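Local coordinates for protein hydrolase, HAD superfamily, subfamily III A (Legionella pneumophila, PDB 3N1U) that probably hydrolyses 3-deoxy-D-manno-octulosonate 8-phosphate (KDO 8-P) to KDO and inorganic phosphate, as a homotetrameric, magnesium-dependent phosphatase of the KdsC family, at residues 27-32 / 133-138; 59-64 / 170-175; 75-80 / 88-93; 97-102 / 111-116; 150-155 / 159-164. All coordinates share one frame; numbering follows the deposited sequence.

Contact 1 (27-32 / 133-138); sequences DGVLSD and VAVSNA. With CA (calcium ion), chain B.
The carbonyl oxygen of Gly-28 is the polar meeting point of the two segments. Asn-137 reaches it with a weak hydrogen bond, ND2 to Gly-28 O at 3.4 Å, nearly straight at 167°; the other end of this amide, OD1, is held by the backbone N of Gly-154. Asn-137 lies in the type I beta turn from Val-135 to Ala-138, and its side chain points toward the loop. Within the loop itself, Gly-28 N bonds Ser-31 OG at 2.9 Å.

Packing flanks the amide bond. Val-135 CG2 is a methyl set against the carbonyl oxygen, 3.5 Å from Gly-28 O. The apolar pair is formed by the two valines: Val-135 CG1 rests 4.0 Å from Val-29 CG2 and equally near Val-29 CG1. Val-135 CG1 stands beside its own backbone N (chi1 -65°), a setting that aims it at Val-29.

Metal coordination occupies the start of the loop. Asp-27 O binds the calcium ion at 2.4 Å together with three waters, and Asp-25 and Asp-118 complete the site. Asp-25, Asp-27 and Val-29 fit the DxDx(T/V) motif of HAD phosphatases.

One weak bond and two touching valines imply a mostly apolar backing for the metal-binding loop, while the Asp-27 carboxylate is paired with Lys-45, outside the contact.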
# COMPACT_ATOMS: atom_id res chain seq x y z
N ASP A 27 14.84 -6.90 2.25
CA ASP A 27 13.54 -7.02 1.60
C ASP A 27 12.56 -7.74 2.50
O ASP A 27 12.85 -8.87 2.89
CB ASP A 27 13.70 -7.84 0.33
CG ASP A 27 14.52 -7.12 -0.72
OD1 ASP A 27 13.99 -6.17 -1.35
OD2 ASP A 27 15.67 -7.50 -0.93
N GLY A 28 11.42 -7.11 2.82
CA GLY A 28 10.42 -7.74 3.72
C GLY A 28 10.56 -7.30 5.19
O GLY A 28 9.67 -7.56 6.05
N VAL A 29 11.68 -6.63 5.48
CA VAL A 29 11.99 -6.19 6.85
C VAL A 29 12.21 -4.68 6.90
O VAL A 29 11.47 -3.97 7.57
CB VAL A 29 13.20 -6.99 7.47
CG1 VAL A 29 13.68 -6.39 8.85
CG2 VAL A 29 12.85 -8.49 7.62
N LEU A 30 13.20 -4.18 6.17
CA LEU A 30 13.32 -2.74 5.99
C LEU A 30 12.39 -2.26 4.85
O LEU A 30 12.10 -1.07 4.74
CB LEU A 30 14.78 -2.38 5.71
CG LEU A 30 15.67 -2.46 7.00
CD1 LEU A 30 17.13 -2.36 6.60
CD2 LEU A 30 15.35 -1.29 7.96
N SER A 31 11.91 -3.20 4.01
CA SER A 31 10.85 -2.90 3.04
C SER A 31 9.61 -3.68 3.32
O SER A 31 9.66 -4.64 4.14
CB SER A 31 11.36 -3.21 1.64
OG SER A 31 11.32 -4.63 1.37
N ASP A 32 8.51 -3.32 2.60
CA ASP A 32 7.26 -4.06 2.58
C ASP A 32 7.39 -5.38 1.94
O ASP A 32 6.43 -6.18 1.94
CB ASP A 32 6.13 -3.32 1.72
CG ASP A 32 6.68 -2.56 0.46
OD1 ASP A 32 7.75 -2.91 -0.09
OD2 ASP A 32 6.06 -1.52 0.03
N VAL A 133 14.37 -11.76 16.01
CA VAL A 133 13.07 -11.10 15.86
C VAL A 133 12.41 -11.36 14.52
O VAL A 133 13.07 -11.33 13.46
CB VAL A 133 13.15 -9.57 16.14
CG1 VAL A 133 11.75 -8.91 15.97
CG2 VAL A 133 13.72 -9.32 17.60
N ALA A 134 11.10 -11.61 14.57
CA ALA A 134 10.30 -11.74 13.34
C ALA A 134 9.47 -10.48 13.13
O ALA A 134 8.83 -10.01 14.05
CB ALA A 134 9.37 -12.96 13.40
N VAL A 135 9.50 -9.92 11.92
CA VAL A 135 8.43 -8.93 11.53
C VAL A 135 7.08 -9.64 11.52
O VAL A 135 7.01 -10.89 11.39
CB VAL A 135 8.72 -8.23 10.16
CG1 VAL A 135 10.02 -7.37 10.27
CG2 VAL A 135 8.82 -9.24 8.98
N SER A 136 5.97 -8.90 11.70
CA SER A 136 4.69 -9.59 11.86
C SER A 136 4.27 -10.32 10.58
O SER A 136 3.48 -11.23 10.64
CB SER A 136 3.56 -8.64 12.31
OG SER A 136 3.19 -7.74 11.29
N ASN A 137 4.78 -9.89 9.42
CA ASN A 137 4.40 -10.50 8.12
C ASN A 137 5.39 -11.64 7.74
O ASN A 137 5.43 -12.08 6.57
CB ASN A 137 4.43 -9.41 7.00
CG ASN A 137 5.74 -8.65 7.01
OD1 ASN A 137 6.12 -8.13 8.01
ND2 ASN A 137 6.48 -8.63 5.87
N ALA A 138 6.21 -12.08 8.69
CA ALA A 138 7.19 -13.14 8.40
C ALA A 138 6.51 -14.44 8.05
O ALA A 138 5.32 -14.65 8.41
CB ALA A 138 8.16 -13.35 9.61
CA CA B . 13.78 -10.97 3.46
O HOH W 1 15.04 -11.16 1.43
O HOH W 2 12.00 -12.04 2.27
O HOH W 3 14.99 -13.00 4.07

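Contact 2 (59-64 / 170-175); sequences MAAGIQ and QNKAEL
The amide of Gln-170 is the flat group here, and the CD1 methyl of Ile-63 meets it from one side of its plane, displaced toward the oxygen: CD1 is 3.5 Å from Gln-170 OE1 but 4.0 Å from Gln-170 NE2. At the amide's ends the bonds are polar. Lys-172 NZ donates to Gln-170 OE1 at 2.8 Å, close to the line of the carbonyl (159°) and tilted 17° from its plane, while NE2 is bonded to the backbone oxygens of Ala-16 and Ile-19. Both ends being tied, the amide is fixed in its rotation.

Lys-172 carries the rest of the contact. Its chain runs extended beyond CG, so one residue serves at three levels: CB faces Ala-61 CB at 4.2 Å, CD passes 4.0 Å from Ala-61 O, and NZ reaches a water that bridges to Ala-61 O. The water donates to Ala-61 O at 2.6 Å and accepts from Lys-172 NZ at 3.1 Å.

Each segment contains a helix end with a Schellman motif, Gly-62 following helix 49-60 and Asn-171 following helix 158-169; the second segment then goes on into helix 173-181. Leu-167 of helix 158-169 packs on both Ala-61 and Lys-172.

Carbon atoms thus meet carbon and oxygen atoms, with no direct polar bond between the segments. This implies a modest joint in which the lysine ammonium is shared between an amide oxygen and a solvent molecule.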
# COMPACT_ATOMS: atom_id res chain seq x y z
N MSE A 59 22.38 4.13 16.55
CA MSE A 59 23.77 4.54 16.34
C MSE A 59 24.18 5.77 17.17
O MSE A 59 25.34 5.84 17.63
CB MSE A 59 24.00 4.76 14.83
CG MSE A 59 23.91 3.41 14.04
SE MSE A 59 24.45 3.69 12.15
CE MSE A 59 22.73 4.26 11.58
N ALA A 60 23.25 6.73 17.37
CA ALA A 60 23.51 7.88 18.24
C ALA A 60 23.74 7.44 19.68
O ALA A 60 24.46 8.12 20.40
CB ALA A 60 22.32 8.91 18.18
N ALA A 61 23.15 6.31 20.08
CA ALA A 61 23.29 5.75 21.44
C ALA A 61 24.48 4.77 21.58
O ALA A 61 24.61 4.14 22.64
CB ALA A 61 22.03 5.01 21.82
N GLY A 62 25.28 4.62 20.53
CA GLY A 62 26.48 3.77 20.57
C GLY A 62 26.19 2.33 20.24
O GLY A 62 27.02 1.49 20.47
N ILE A 63 25.00 2.05 19.72
CA ILE A 63 24.66 0.71 19.28
C ILE A 63 24.88 0.59 17.78
O ILE A 63 24.32 1.37 16.99
CB ILE A 63 23.22 0.30 19.69
CG1 ILE A 63 23.15 0.30 21.24
CG2 ILE A 63 22.84 -1.09 19.08
CD1 ILE A 63 21.71 0.21 21.84
N GLN A 64 25.67 -0.41 17.41
CA GLN A 64 25.97 -0.55 16.00
C GLN A 64 24.81 -1.19 15.20
O GLN A 64 23.91 -1.84 15.74
CB GLN A 64 27.31 -1.26 15.76
CG GLN A 64 27.70 -1.32 14.28
CD GLN A 64 27.93 0.06 13.65
OE1 GLN A 64 26.98 0.83 13.36
NE2 GLN A 64 29.19 0.36 13.40
N GLN A 170 17.61 -0.47 27.75
CA GLN A 170 18.91 -0.04 28.16
C GLN A 170 18.93 1.37 28.75
O GLN A 170 19.99 1.88 29.06
CB GLN A 170 19.84 -0.14 26.95
CG GLN A 170 20.06 -1.60 26.47
CD GLN A 170 21.09 -1.67 25.33
OE1 GLN A 170 21.94 -0.78 25.20
NE2 GLN A 170 21.03 -2.72 24.53
N ASN A 171 17.74 1.97 28.86
CA ASN A 171 17.57 3.34 29.38
C ASN A 171 18.39 4.35 28.56
O ASN A 171 18.97 5.29 29.13
CB ASN A 171 17.92 3.42 30.89
CG ASN A 171 17.01 2.57 31.76
OD1 ASN A 171 15.79 2.57 31.60
ND2 ASN A 171 17.59 1.85 32.71
N LYS A 172 18.42 4.15 27.24
CA LYS A 172 19.18 4.98 26.30
C LYS A 172 18.31 5.80 25.34
O LYS A 172 18.84 6.49 24.47
CB LYS A 172 20.17 4.13 25.48
CG LYS A 172 21.38 3.67 26.28
CD LYS A 172 22.27 2.69 25.50
CE LYS A 172 23.50 2.26 26.43
NZ LYS A 172 23.98 0.95 25.88
N ALA A 173 17.00 5.75 25.51
CA ALA A 173 16.08 6.47 24.59
C ALA A 173 16.34 8.01 24.60
O ALA A 173 16.46 8.64 23.52
CB ALA A 173 14.66 6.15 24.93
N GLU A 174 16.41 8.61 25.79
CA GLU A 174 16.74 10.04 25.92
C GLU A 174 18.13 10.40 25.37
O GLU A 174 18.24 11.33 24.57
CB GLU A 174 16.54 10.55 27.36
CG GLU A 174 15.13 11.14 27.63
CD GLU A 174 14.66 12.21 26.59
OE1 GLU A 174 13.49 12.12 26.10
OE2 GLU A 174 15.45 13.12 26.25
N LEU A 175 19.16 9.64 25.76
CA LEU A 175 20.52 9.75 25.16
C LEU A 175 20.50 9.77 23.63
O LEU A 175 21.10 10.66 22.99
CB LEU A 175 21.47 8.61 25.64
CG LEU A 175 22.54 8.84 26.72
CD1 LEU A 175 21.92 9.26 28.04
CD2 LEU A 175 23.42 7.61 26.90
O HOH W 4 25.88 2.12 23.75

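Contact 3 (75-80 / 88-93); sequences VVDHRM and YYKGQV
Asp-77 receives two donors from segment 88-93, one on each carboxylate oxygen. Lys-90 NZ forms a salt bridge with Asp-77 OD2 at 2.8 Å, approaching the syn lone pair, and Tyr-88 OH donates to Asp-77 OD1 at 2.9 Å, using the anti lone pair. Within the beta-alpha-beta unit made of strand 64-68, helix 74-83 and strand 87-89, these bonds tie the helix to the end of the second strand.

The carboxylate is thereby held in position, its plane 54° from that of the tyrosine ring, with OD1 at the ring's edge. Lys-90 NZ has a further partner in the backbone oxygen of Gln-72, so the ammonium is shared between the aspartate and the loop preceding the helix. A bend at chi3 (-49°) in the lysine chain brings NZ round to the carboxylate.

Beneath the polar layer the contact is apolar. Lys-90 and Val-76 slide past each other in opposite directions, and Lys-90 CD touches Val-76 CG1 at 3.9 Å. Met-80, a selenomethionine, lies over one face of the Tyr-88 ring in a Met-aromatic contact: SE sits 4.5 Å from the ring centroid, 26° off the normal. Ile-67 of strand 64-68 packs on both Met-80 and Tyr-88.

The bent chain of Met-80 also makes a CH-pi contact, with CG placed almost exactly on the ring normal, 3.5 Å from the centroid of Tyr-88, while CB approaches Tyr-88 CE1 at 3.6 Å.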
# COMPACT_ATOMS: atom_id res chain seq x y z
N VAL A 75 19.92 -0.18 -5.32
CA VAL A 75 19.00 0.40 -4.32
C VAL A 75 19.53 0.25 -2.87
O VAL A 75 19.47 1.19 -2.08
CB VAL A 75 17.60 -0.27 -4.39
CG1 VAL A 75 16.69 0.26 -3.24
CG2 VAL A 75 16.95 -0.00 -5.74
N VAL A 76 20.02 -0.95 -2.53
CA VAL A 76 20.49 -1.25 -1.19
C VAL A 76 21.66 -0.31 -0.84
O VAL A 76 21.66 0.30 0.21
CB VAL A 76 20.87 -2.75 -1.04
CG1 VAL A 76 21.55 -3.04 0.32
CG2 VAL A 76 19.59 -3.65 -1.28
N ASP A 77 22.64 -0.17 -1.75
CA ASP A 77 23.81 0.67 -1.51
C ASP A 77 23.41 2.13 -1.27
O ASP A 77 23.94 2.80 -0.33
CB ASP A 77 24.78 0.59 -2.70
CG ASP A 77 25.22 -0.84 -2.96
OD1 ASP A 77 25.94 -1.44 -2.12
OD2 ASP A 77 24.85 -1.36 -4.02
N HIS A 78 22.46 2.60 -2.08
CA HIS A 78 21.98 3.99 -1.92
C HIS A 78 21.34 4.20 -0.58
O HIS A 78 21.60 5.19 0.09
CB HIS A 78 21.02 4.40 -3.02
CG HIS A 78 21.68 4.58 -4.35
ND1 HIS A 78 21.38 3.79 -5.45
CD2 HIS A 78 22.62 5.45 -4.76
CE1 HIS A 78 22.12 4.18 -6.47
NE2 HIS A 78 22.89 5.18 -6.08
N ARG A 79 20.52 3.25 -0.17
CA ARG A 79 19.89 3.36 1.17
C ARG A 79 20.90 3.27 2.32
O ARG A 79 20.80 4.02 3.31
CB ARG A 79 18.78 2.32 1.34
CG ARG A 79 18.02 2.44 2.69
CD ARG A 79 17.21 3.77 2.79
NE ARG A 79 16.33 3.81 3.97
CZ ARG A 79 15.97 4.95 4.57
NH1 ARG A 79 16.43 6.14 4.11
NH2 ARG A 79 15.20 4.92 5.63
N MSE A 80 21.87 2.36 2.23
CA MSE A 80 22.84 2.25 3.30
C MSE A 80 23.65 3.53 3.43
O MSE A 80 23.97 3.94 4.54
CB MSE A 80 23.80 1.09 3.04
CG MSE A 80 23.15 -0.25 2.95
SE MSE A 80 22.34 -0.85 4.63
CE MSE A 80 20.50 -0.18 4.27
N TYR A 88 27.66 -3.81 6.01
CA TYR A 88 26.58 -4.54 5.32
C TYR A 88 27.01 -5.49 4.23
O TYR A 88 28.07 -5.30 3.62
CB TYR A 88 25.47 -3.61 4.81
CG TYR A 88 25.88 -2.76 3.63
CD1 TYR A 88 26.57 -1.56 3.82
CD2 TYR A 88 25.53 -3.12 2.34
CE1 TYR A 88 26.91 -0.74 2.72
CE2 TYR A 88 25.87 -2.31 1.22
CZ TYR A 88 26.56 -1.13 1.43
OH TYR A 88 26.90 -0.34 0.34
N TYR A 89 26.15 -6.49 4.00
CA TYR A 89 26.52 -7.67 3.22
C TYR A 89 25.39 -7.96 2.27
O TYR A 89 24.26 -8.22 2.70
CB TYR A 89 26.75 -8.90 4.12
CG TYR A 89 27.83 -8.73 5.19
CD1 TYR A 89 27.59 -7.99 6.34
CD2 TYR A 89 29.10 -9.32 5.04
CE1 TYR A 89 28.59 -7.82 7.34
CE2 TYR A 89 30.10 -9.17 6.02
CZ TYR A 89 29.83 -8.41 7.16
OH TYR A 89 30.79 -8.23 8.13
N LYS A 90 25.74 -7.99 0.98
CA LYS A 90 24.75 -8.12 -0.09
C LYS A 90 24.92 -9.46 -0.83
O LYS A 90 26.00 -10.04 -0.80
CB LYS A 90 24.99 -7.02 -1.12
CG LYS A 90 24.41 -5.65 -0.71
CD LYS A 90 24.16 -4.82 -1.95
CE LYS A 90 25.40 -4.84 -2.84
NZ LYS A 90 25.16 -4.12 -4.12
N GLY A 91 23.85 -9.92 -1.50
CA GLY A 91 23.93 -11.16 -2.27
C GLY A 91 24.14 -12.41 -1.45
O GLY A 91 24.65 -13.39 -1.97
N GLN A 92 23.78 -12.40 -0.15
CA GLN A 92 24.09 -13.56 0.73
C GLN A 92 22.87 -14.44 0.69
O GLN A 92 21.80 -14.03 1.18
CB GLN A 92 24.35 -13.10 2.18
CG GLN A 92 25.50 -12.04 2.28
CD GLN A 92 26.85 -12.61 1.77
OE1 GLN A 92 27.35 -13.60 2.29
NE2 GLN A 92 27.42 -11.97 0.74
N VAL A 93 22.99 -15.61 0.06
CA VAL A 93 21.84 -16.50 -0.10
C VAL A 93 21.71 -17.33 1.18
O VAL A 93 20.64 -17.40 1.78
CB VAL A 93 22.02 -17.44 -1.31
CG1 VAL A 93 21.08 -18.65 -1.21
CG2 VAL A 93 21.81 -16.66 -2.62

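Contact 4 (97-102 / 111-116); sequences SAYQHL and DEFAYI
Tyr-99 and Phe-113 mark the closest approach of the two backbones, yet their CA atoms remain 9.9 Å apart, so the space between is bridged by side chains. Segment 97-102 is a full stretch of helix, with Leu-102 N bonded to Ala-98 O at 2.9 Å. Segment 111-116 leaves a short 3-10 turn at Asp-111 and Glu-112 and enters the strand at Phe-113.

Phe-113 points its ring at the helix and receives Tyr-99 on one face. The pair is T-shaped (edge-to-face), with the tyrosine presenting its edge: the centroids are 5.1 Å apart and the planes stand at 66°. Tyr-99 CE1 is 3.8 Å from Phe-113 CD2, and it lies offset toward the rim instead of over the centre. The hydroxyl oxygen comes still nearer, Tyr-99 OH to Phe-113 CD2 being 3.3 Å, but its hydrogen-bond partner is Asp-110 OD1, just ahead of the second segment. That bond helps to fix the tip of the tyrosine, whose ring reaches the strand because CG is set opposite the backbone N (chi1 173°).

Leu-102, one helical turn on, adds its CD2 methyl at 3.8 Å from Phe-113 CE1, approaching the ring obliquely.

The cluster lies between helix 96-106 and the parallel sheet of the Rossmann-like HAD core. Ile-23 of strand 21-24 touches Tyr-99, Leu-102 and Phe-113 alike, Tyr-89 of strand 87-89 touches Leu-102, and Leu-125 of helix 123-128 packs against Tyr-99.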
# COMPACT_ATOMS: atom_id res chain seq x y z
N SER A 97 27.58 -17.29 6.91
CA SER A 97 28.98 -16.86 6.72
C SER A 97 29.17 -15.34 6.90
O SER A 97 30.16 -14.86 7.47
CB SER A 97 29.48 -17.33 5.34
OG SER A 97 30.81 -16.90 5.18
N ALA A 98 28.20 -14.56 6.43
CA ALA A 98 28.28 -13.12 6.68
C ALA A 98 28.17 -12.80 8.18
O ALA A 98 28.81 -11.88 8.66
CB ALA A 98 27.17 -12.36 5.90
N TYR A 99 27.26 -13.48 8.88
CA TYR A 99 27.14 -13.27 10.32
C TYR A 99 28.46 -13.55 11.03
O TYR A 99 28.87 -12.81 11.93
CB TYR A 99 26.07 -14.18 10.90
CG TYR A 99 26.05 -14.11 12.43
CD1 TYR A 99 25.47 -13.03 13.09
CD2 TYR A 99 26.63 -15.12 13.21
CE1 TYR A 99 25.46 -12.95 14.49
CE2 TYR A 99 26.63 -15.06 14.59
CZ TYR A 99 26.03 -13.97 15.22
OH TYR A 99 26.03 -13.93 16.60
N GLN A 100 29.13 -14.64 10.63
CA GLN A 100 30.37 -15.00 11.33
C GLN A 100 31.46 -13.95 11.07
O GLN A 100 32.26 -13.64 11.95
CB GLN A 100 30.83 -16.45 10.96
CG GLN A 100 32.03 -16.97 11.80
CD GLN A 100 31.82 -16.97 13.32
OE1 GLN A 100 30.70 -17.23 13.83
NE2 GLN A 100 32.89 -16.69 14.06
N HIS A 101 31.46 -13.40 9.86
CA HIS A 101 32.40 -12.35 9.50
C HIS A 101 32.13 -11.08 10.30
O HIS A 101 33.07 -10.43 10.81
CB HIS A 101 32.32 -12.02 8.00
CG HIS A 101 33.29 -10.97 7.57
ND1 HIS A 101 33.05 -9.62 7.74
CD2 HIS A 101 34.52 -11.06 7.00
CE1 HIS A 101 34.07 -8.93 7.29
NE2 HIS A 101 34.99 -9.77 6.85
N LEU A 102 30.85 -10.72 10.41
CA LEU A 102 30.46 -9.54 11.21
C LEU A 102 30.85 -9.74 12.68
O LEU A 102 31.34 -8.84 13.35
CB LEU A 102 28.97 -9.31 11.10
CG LEU A 102 28.43 -8.10 11.88
CD1 LEU A 102 29.01 -6.76 11.43
CD2 LEU A 102 26.89 -8.10 11.86
N ASP A 111 25.15 -13.47 22.00
CA ASP A 111 24.03 -12.91 22.72
C ASP A 111 24.04 -11.37 22.77
O ASP A 111 23.14 -10.78 23.33
CB ASP A 111 23.83 -13.55 24.10
CG ASP A 111 24.92 -13.19 25.12
OD1 ASP A 111 25.88 -12.47 24.78
OD2 ASP A 111 24.81 -13.63 26.29
N GLU A 112 25.02 -10.74 22.12
CA GLU A 112 25.06 -9.28 22.06
C GLU A 112 24.54 -8.77 20.72
O GLU A 112 24.49 -7.55 20.48
CB GLU A 112 26.48 -8.77 22.31
CG GLU A 112 27.01 -9.18 23.72
CD GLU A 112 28.41 -8.67 23.99
OE1 GLU A 112 29.36 -9.09 23.28
OE2 GLU A 112 28.57 -7.86 24.90
N PHE A 113 24.16 -9.71 19.85
CA PHE A 113 23.47 -9.36 18.60
C PHE A 113 21.95 -9.52 18.71
O PHE A 113 21.46 -10.48 19.34
CB PHE A 113 23.94 -10.31 17.46
CG PHE A 113 25.29 -10.00 16.95
CD1 PHE A 113 25.48 -8.96 16.03
CD2 PHE A 113 26.41 -10.75 17.39
CE1 PHE A 113 26.76 -8.65 15.57
CE2 PHE A 113 27.69 -10.45 16.92
CZ PHE A 113 27.86 -9.39 16.01
N ALA A 114 21.21 -8.59 18.08
CA ALA A 114 19.82 -8.82 17.69
C ALA A 114 19.78 -9.00 16.18
O ALA A 114 20.64 -8.44 15.46
CB ALA A 114 18.90 -7.62 18.17
N TYR A 115 18.75 -9.71 15.67
CA TYR A 115 18.57 -9.94 14.26
C TYR A 115 17.07 -9.96 13.96
O TYR A 115 16.29 -10.62 14.70
CB TYR A 115 19.17 -11.32 13.83
CG TYR A 115 19.12 -11.49 12.32
CD1 TYR A 115 17.93 -11.79 11.64
CD2 TYR A 115 20.26 -11.32 11.55
CE1 TYR A 115 17.91 -11.94 10.26
CE2 TYR A 115 20.24 -11.46 10.19
CZ TYR A 115 19.07 -11.77 9.55
OH TYR A 115 19.10 -11.90 8.18
N ILE A 116 16.66 -9.18 12.97
CA ILE A 116 15.26 -9.09 12.57
C ILE A 116 15.11 -9.55 11.09
O ILE A 116 15.81 -9.06 10.17
CB ILE A 116 14.66 -7.69 12.89
CG1 ILE A 116 13.14 -7.67 12.57
CG2 ILE A 116 15.44 -6.55 12.15
CD1 ILE A 116 12.42 -6.37 13.07

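Contact 5 (150-155 / 159-164); sequences TERTGG and VRELCD
Glu-161 joins helix 158-169 to the loop 150-155 that leads into it from strand 148-149, within the last beta-alpha connection of the Rossmann-like core. In the first turn of this helix, Val-159 N donates to a water at 3.0 Å, and Gly-155 N makes a weak bond to the same water, so the loop's end is linked to the helix through solvent. The side chain of Arg-160 leads away from the loop, and its NH2 pairs with Asp-119 of the third subunit, which places this face of the helix at a subunit interface.

Glu-161 follows and points straight into the loop, its chain extended. OE2 accepts from Glu-151 N at 2.7 Å, at 171°, through its syn lone pair. OE1 accepts from Arg-152 N at 3.1 Å, also syn, so the carboxylate spans two successive backbone amides. Arg-152 NH1 adds a salt bridge to Glu-161 OE1 at 2.8 Å, with OE1 in the guanidinium plane of Arg-152, while NH1 stands 66° out of the carboxylate plane. Within the loop, Thr-150 OG1 donates to Arg-152 O at 2.8 Å, in the carbonyl plane. The several donors would probably stabilise the charged form of Glu-161.

Leu-162 packs on Ile-116 of the sheet. Asp-164 closes the segment: its OD1 forms a salt bridge with Arg-160 NE at 3.0 Å, lying in the guanidinium plane of that arginine.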
# COMPACT_ATOMS: atom_id res chain seq x y z
N THR A 150 7.34 -8.41 16.04
CA THR A 150 6.84 -7.02 16.11
C THR A 150 5.33 -7.01 15.83
O THR A 150 4.79 -7.99 15.24
CB THR A 150 7.56 -6.12 15.08
OG1 THR A 150 7.38 -6.65 13.75
CG2 THR A 150 9.10 -6.07 15.42
N GLU A 151 4.66 -5.93 16.22
CA GLU A 151 3.24 -5.73 15.89
C GLU A 151 3.19 -5.30 14.46
O GLU A 151 2.34 -5.74 13.69
CB GLU A 151 2.60 -4.67 16.80
CG GLU A 151 2.64 -5.04 18.29
CD GLU A 151 1.71 -6.20 18.64
OE1 GLU A 151 0.52 -5.93 18.93
OE2 GLU A 151 2.17 -7.39 18.67
N ARG A 152 4.06 -4.37 14.09
CA ARG A 152 4.04 -3.82 12.74
C ARG A 152 4.67 -4.75 11.70
O ARG A 152 5.47 -5.63 12.05
CB ARG A 152 4.68 -2.42 12.73
CG ARG A 152 3.82 -1.38 13.48
CD ARG A 152 4.71 -0.28 14.09
NE ARG A 152 4.04 0.62 15.06
CZ ARG A 152 4.04 0.43 16.39
NH1 ARG A 152 4.66 -0.62 16.93
NH2 ARG A 152 3.46 1.32 17.20
N THR A 153 4.34 -4.51 10.43
CA THR A 153 4.86 -5.29 9.30
C THR A 153 6.15 -4.63 8.79
O THR A 153 6.42 -3.45 9.10
CB THR A 153 3.83 -5.45 8.12
OG1 THR A 153 3.57 -4.16 7.60
CG2 THR A 153 2.46 -6.07 8.61
N GLY A 154 6.95 -5.40 8.05
CA GLY A 154 8.21 -4.93 7.41
C GLY A 154 7.90 -3.70 6.55
O GLY A 154 6.85 -3.65 5.84
N GLY A 155 8.83 -2.73 6.58
CA GLY A 155 8.65 -1.43 5.90
C GLY A 155 7.57 -0.53 6.41
O GLY A 155 7.21 0.42 5.76
N VAL A 159 10.98 -2.33 12.28
CA VAL A 159 12.36 -2.18 12.73
C VAL A 159 12.44 -1.06 13.77
O VAL A 159 13.14 -1.22 14.76
CB VAL A 159 13.29 -1.88 11.50
CG1 VAL A 159 14.65 -1.36 11.95
CG2 VAL A 159 13.44 -3.17 10.66
N ARG A 160 11.66 0.03 13.60
CA ARG A 160 11.66 1.10 14.61
C ARG A 160 11.17 0.53 15.97
O ARG A 160 11.69 0.88 17.03
CB ARG A 160 10.68 2.22 14.20
CG ARG A 160 10.52 3.30 15.26
CD ARG A 160 11.92 3.86 15.72
NE ARG A 160 11.73 5.03 16.55
CZ ARG A 160 11.41 6.24 16.06
NH1 ARG A 160 11.32 6.44 14.75
NH2 ARG A 160 11.19 7.27 16.89
N GLU A 161 10.18 -0.36 15.91
CA GLU A 161 9.57 -0.92 17.15
C GLU A 161 10.65 -1.69 17.91
O GLU A 161 10.77 -1.58 19.13
CB GLU A 161 8.45 -1.87 16.73
CG GLU A 161 7.53 -2.36 17.80
CD GLU A 161 6.40 -3.25 17.18
OE1 GLU A 161 5.94 -2.96 16.07
OE2 GLU A 161 6.04 -4.25 17.82
N LEU A 162 11.46 -2.45 17.17
CA LEU A 162 12.63 -3.14 17.78
C LEU A 162 13.70 -2.16 18.31
O LEU A 162 14.26 -2.36 19.42
CB LEU A 162 13.22 -4.15 16.76
CG LEU A 162 14.47 -4.93 17.21
CD1 LEU A 162 14.17 -5.54 18.61
CD2 LEU A 162 14.75 -5.99 16.15
N CYS A 163 14.03 -1.13 17.50
CA CYS A 163 14.97 -0.10 17.96
C CYS A 163 14.53 0.49 19.30
O CYS A 163 15.33 0.59 20.20
CB CYS A 163 15.16 1.00 16.91
SG CYS A 163 15.91 0.42 15.42
N ASP A 164 13.26 0.85 19.43
CA ASP A 164 12.70 1.48 20.64
C ASP A 164 12.71 0.49 21.81
O ASP A 164 13.09 0.88 22.90
CB ASP A 164 11.28 2.00 20.41
CG ASP A 164 11.23 3.28 19.58
OD1 ASP A 164 12.32 3.81 19.18
OD2 ASP A 164 10.09 3.74 19.31
O HOH W 5 10.28 -2.24 9.37

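In the fold
Contacts 1, 3 and 4 reach the parallel sheet of the HAD core; contact 5 involves helix 158-169 and contact 2 the ends of helices 49-60 and 158-169. Contacts 1 and 4 meet at neighbouring strands 131-134 and 113-117. Contact 5 packs beside contact 1, centres about 8 Å apart, joined by Asn-137 with Gly-154 and Ala-134 with Thr-150. Contacts 3 and 4 touch through Tyr-89 and His-101. Along the chain, contacts 3 and 4 lie between the segments of contact 1, and contact 5 follows before contact 2 ends. Contacts 1 and 2, centres about 23 Å apart, bring early and late chain together, contact 1 at the metal-binding loop with Asp-27, contact 2 away from the annotated sites.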